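Local coordinates for protein thioredoxin (Bacillus cereus, PDB 3ZIT) that probably transfers electrons as a small glutaredoxin-like thioredoxin, with a pair of cysteines in a CxxC arrangement that can close into a disulfide, at residues D33-K36 with A40-R43. The protein carries 1 engineered substitution. Sequence-based numbering, arbitrary orientation. Where two conformers were deposited one is given.
Sequences DVKK and ARNR
V34 packs against the first turn of helix 38-47 through A40 and R41, where the chain of this thioredoxin-fold protein leaves edge strand 30-33 and doubles back as a helix. The backbones come close, with the CA atoms of V34 and R41 4.5 Å apart, and V34 is buried between the helix and its neighbours Y7 and T53. Its CG1 lies anti to its own carbonyl carbon (chi1 -58°) and rests over the A40-R41 peptide, 3.9 Å from R41 N, with A40 CB a looser neighbour of the same methyl. The CB atoms of V34 and R41 also touch.

R41 is the polar half of the contact. With CG anti to the backbone N (chi1 179°) and the chain extended as far as NE, its methylenes run alongside V34 O. In one of the two conformers of R41 the guanidinium then turns back and NH1 donates to V34 O over 3.2 Å, so this link between helix and loop is probably not permanent. The bond is fairly straight at the hydrogen, 159°, and lies nearly in the guanidinium plane, yet the donor sits well above the carbonyl plane. In the same conformer K35 NZ stands at the edge of the guanidinium, 3.9 Å from NH1; the proximity of two positive groups is probably eased by the hydrogen bond between K35 NZ and Q9 OE1.

The loop that presents V34 O is shaped by D33, whose CB points away from the helix and whose carboxylate forms an Asx turn: OD1 accepts from K35 N at 2.9 Å and also from K36 N. The other carboxylate oxygen, D33 OD2, makes a salt bridge with K36 NZ at 2.9 Å, the ammonium approaching from above the carboxylate plane.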
ATOM      1  N   ASP B  33      11.317  14.216   4.084  1.00  9.52           N
ATOM      2  CA  ASP B  33      12.248  13.509   3.181  1.00  9.65           C
ATOM      3  C   ASP B  33      13.583  13.478   3.850  1.00  9.72           C
ATOM      4  O   ASP B  33      14.204  14.505   4.009  1.00 11.42           O
ATOM      5  CB  ASP B  33      12.246  14.223   1.855  1.00 11.43           C
ATOM      6  CG  ASP B  33      13.157  13.558   0.820  1.00 12.21           C
ATOM      7  OD1 ASP B  33      14.213  13.105   1.163  1.00 12.68           O
ATOM      8  OD2 ASP B  33      12.755  13.598  -0.396  1.00 16.21           O
ATOM      9  N   VAL B  34      14.004  12.288   4.295  1.00  9.20           N
ATOM     10  CA  VAL B  34      15.229  12.160   5.058  1.00  9.37           C
ATOM     11  C   VAL B  34      16.478  12.299   4.236  1.00 10.44           C
ATOM     12  O   VAL B  34      17.558  12.333   4.787  1.00 13.53           O
ATOM     13  CB  VAL B  34      15.204  10.900   5.948  1.00 10.39           C
ATOM     14  CG1 VAL B  34      14.066  10.901   6.895  1.00 10.74           C
ATOM     15  CG2 VAL B  34      15.262   9.601   5.126  1.00 12.22           C
ATOM     16  N   LYS B  35      16.380  12.292   2.897  1.00 10.42           N
ATOM     17  CA  LYS B  35      17.557  12.607   2.083  1.00 11.67           C
ATOM     18  C   LYS B  35      17.742  14.115   2.035  1.00 11.28           C
ATOM     19  O   LYS B  35      18.854  14.606   2.057  1.00 14.42           O
ATOM     20  CB  LYS B  35      17.396  12.023   0.677  1.00 13.37           C
ATOM     21  CG  LYS B  35      17.600  10.532   0.568  1.00 16.10           C
ATOM     22  CD  LYS B  35      19.079  10.207   0.640  1.00 19.43           C
ATOM     23  CE  LYS B  35      19.259   8.700   0.326  1.00 22.09           C
ATOM     24  NZ  LYS B  35      19.093   7.866   1.559  1.00 32.62           N
ATOM     25  N   LYS B  36      16.666  14.894   1.925  1.00 11.74           N
ATOM     26  CA  LYS B  36      16.685  16.358   1.726  1.00 11.91           C
ATOM     27  C   LYS B  36      16.664  17.114   2.997  1.00 11.98           C
ATOM     28  O   LYS B  36      16.950  18.300   2.987  1.00 17.74           O
ATOM     29  CB  LYS B  36      15.514  16.767   0.848  1.00 12.48           C
ATOM     30  CG  LYS B  36      15.542  16.130  -0.523  1.00 12.70           C
ATOM     31  CD  LYS B  36      14.309  16.570  -1.343  1.00 15.86           C
ATOM     32  CE  LYS B  36      14.144  15.973  -2.732  1.00 16.95           C
ATOM     33  NZ  LYS B  36      14.226  14.514  -2.733  1.00 16.13           N
ATOM     34  N   ALA B  40      15.286  15.892   9.872  1.00 12.31           N
ATOM     35  CA  ALA B  40      14.362  14.776   9.821  1.00 10.94           C
ATOM     36  C   ALA B  40      15.128  13.423   9.855  1.00  9.62           C
ATOM     37  O   ALA B  40      14.723  12.508  10.584  1.00  9.90           O
ATOM     38  CB  ALA B  40      13.509  14.853   8.571  1.00 10.49           C
ATOM     39  N   ARG B  41      16.221  13.351   9.115  1.00 10.54           N
ATOM     40  CA  ARG B  41      17.042  12.140   9.130  0.50 10.58           C
ATOM     41  C   ARG B  41      17.532  11.840  10.529  1.00 10.68           C
ATOM     42  O   ARG B  41      17.554  10.685  10.991  1.00 10.90           O
ATOM     43  CB  ARG B  41      18.177  12.298   8.134  0.50 12.10           C
ATOM     44  CG  ARG B  41      19.079  11.106   8.095  0.50 11.58           C
ATOM     45  CD  ARG B  41      20.241  11.416   7.212  0.50 14.06           C
ATOM     46  NE  ARG B  41      20.921  10.265   6.690  0.50 15.92           N
ATOM     47  CZ  ARG B  41      20.587   9.563   5.609  0.50 14.54           C
ATOM     48  NH1 ARG B  41      19.510   9.855   4.838  0.50 16.12           N
ATOM     49  NH2 ARG B  41      21.346   8.529   5.299  0.50 15.17           N
ATOM     50  N   ASN B  42      17.976  12.900  11.237  1.00 12.02           N
ATOM     51  CA  ASN B  42      18.472  12.699  12.595  1.00 13.20           C
ATOM     52  C   ASN B  42      17.357  12.296  13.534  1.00 11.88           C
ATOM     53  O   ASN B  42      17.612  11.463  14.407  1.00 13.57           O
ATOM     54  CB  ASN B  42      19.157  14.001  13.031  1.00 17.67           C
ATOM     55  CG  ASN B  42      20.534  14.137  12.417  1.00 25.08           C
ATOM     56  OD1 ASN B  42      21.103  13.159  11.959  1.00 29.91           O
ATOM     57  ND2 ASN B  42      21.066  15.349  12.410  1.00 32.51           N
ATOM     58  N   ARG B  43      16.146  12.832  13.373  1.00 11.31           N
ATOM     59  CA  ARG B  43      15.081  12.339  14.201  1.00 11.73           C
ATOM     60  C   ARG B  43      14.764  10.834  13.956  1.00 10.36           C
ATOM     61  O   ARG B  43      14.596  10.086  14.910  1.00 11.27           O
ATOM     62  CB  ARG B  43      13.756  13.117  14.014  1.00 12.66           C
ATOM     63  CG  ARG B  43      13.902  14.576  14.437  1.00 13.89           C
ATOM     64  CD  ARG B  43      12.545  15.237  14.555  1.00 14.79           C
ATOM     65  NE  ARG B  43      11.791  15.287  13.260  1.00 13.27           N
ATOM     66  CZ  ARG B  43      11.994  16.165  12.287  1.00 12.33           C
ATOM     67  NH1 ARG B  43      12.878  17.170  12.355  1.00 14.05           N
ATOM     68  NH2 ARG B  43      11.248  16.090  11.198  1.00 14.04           N
TER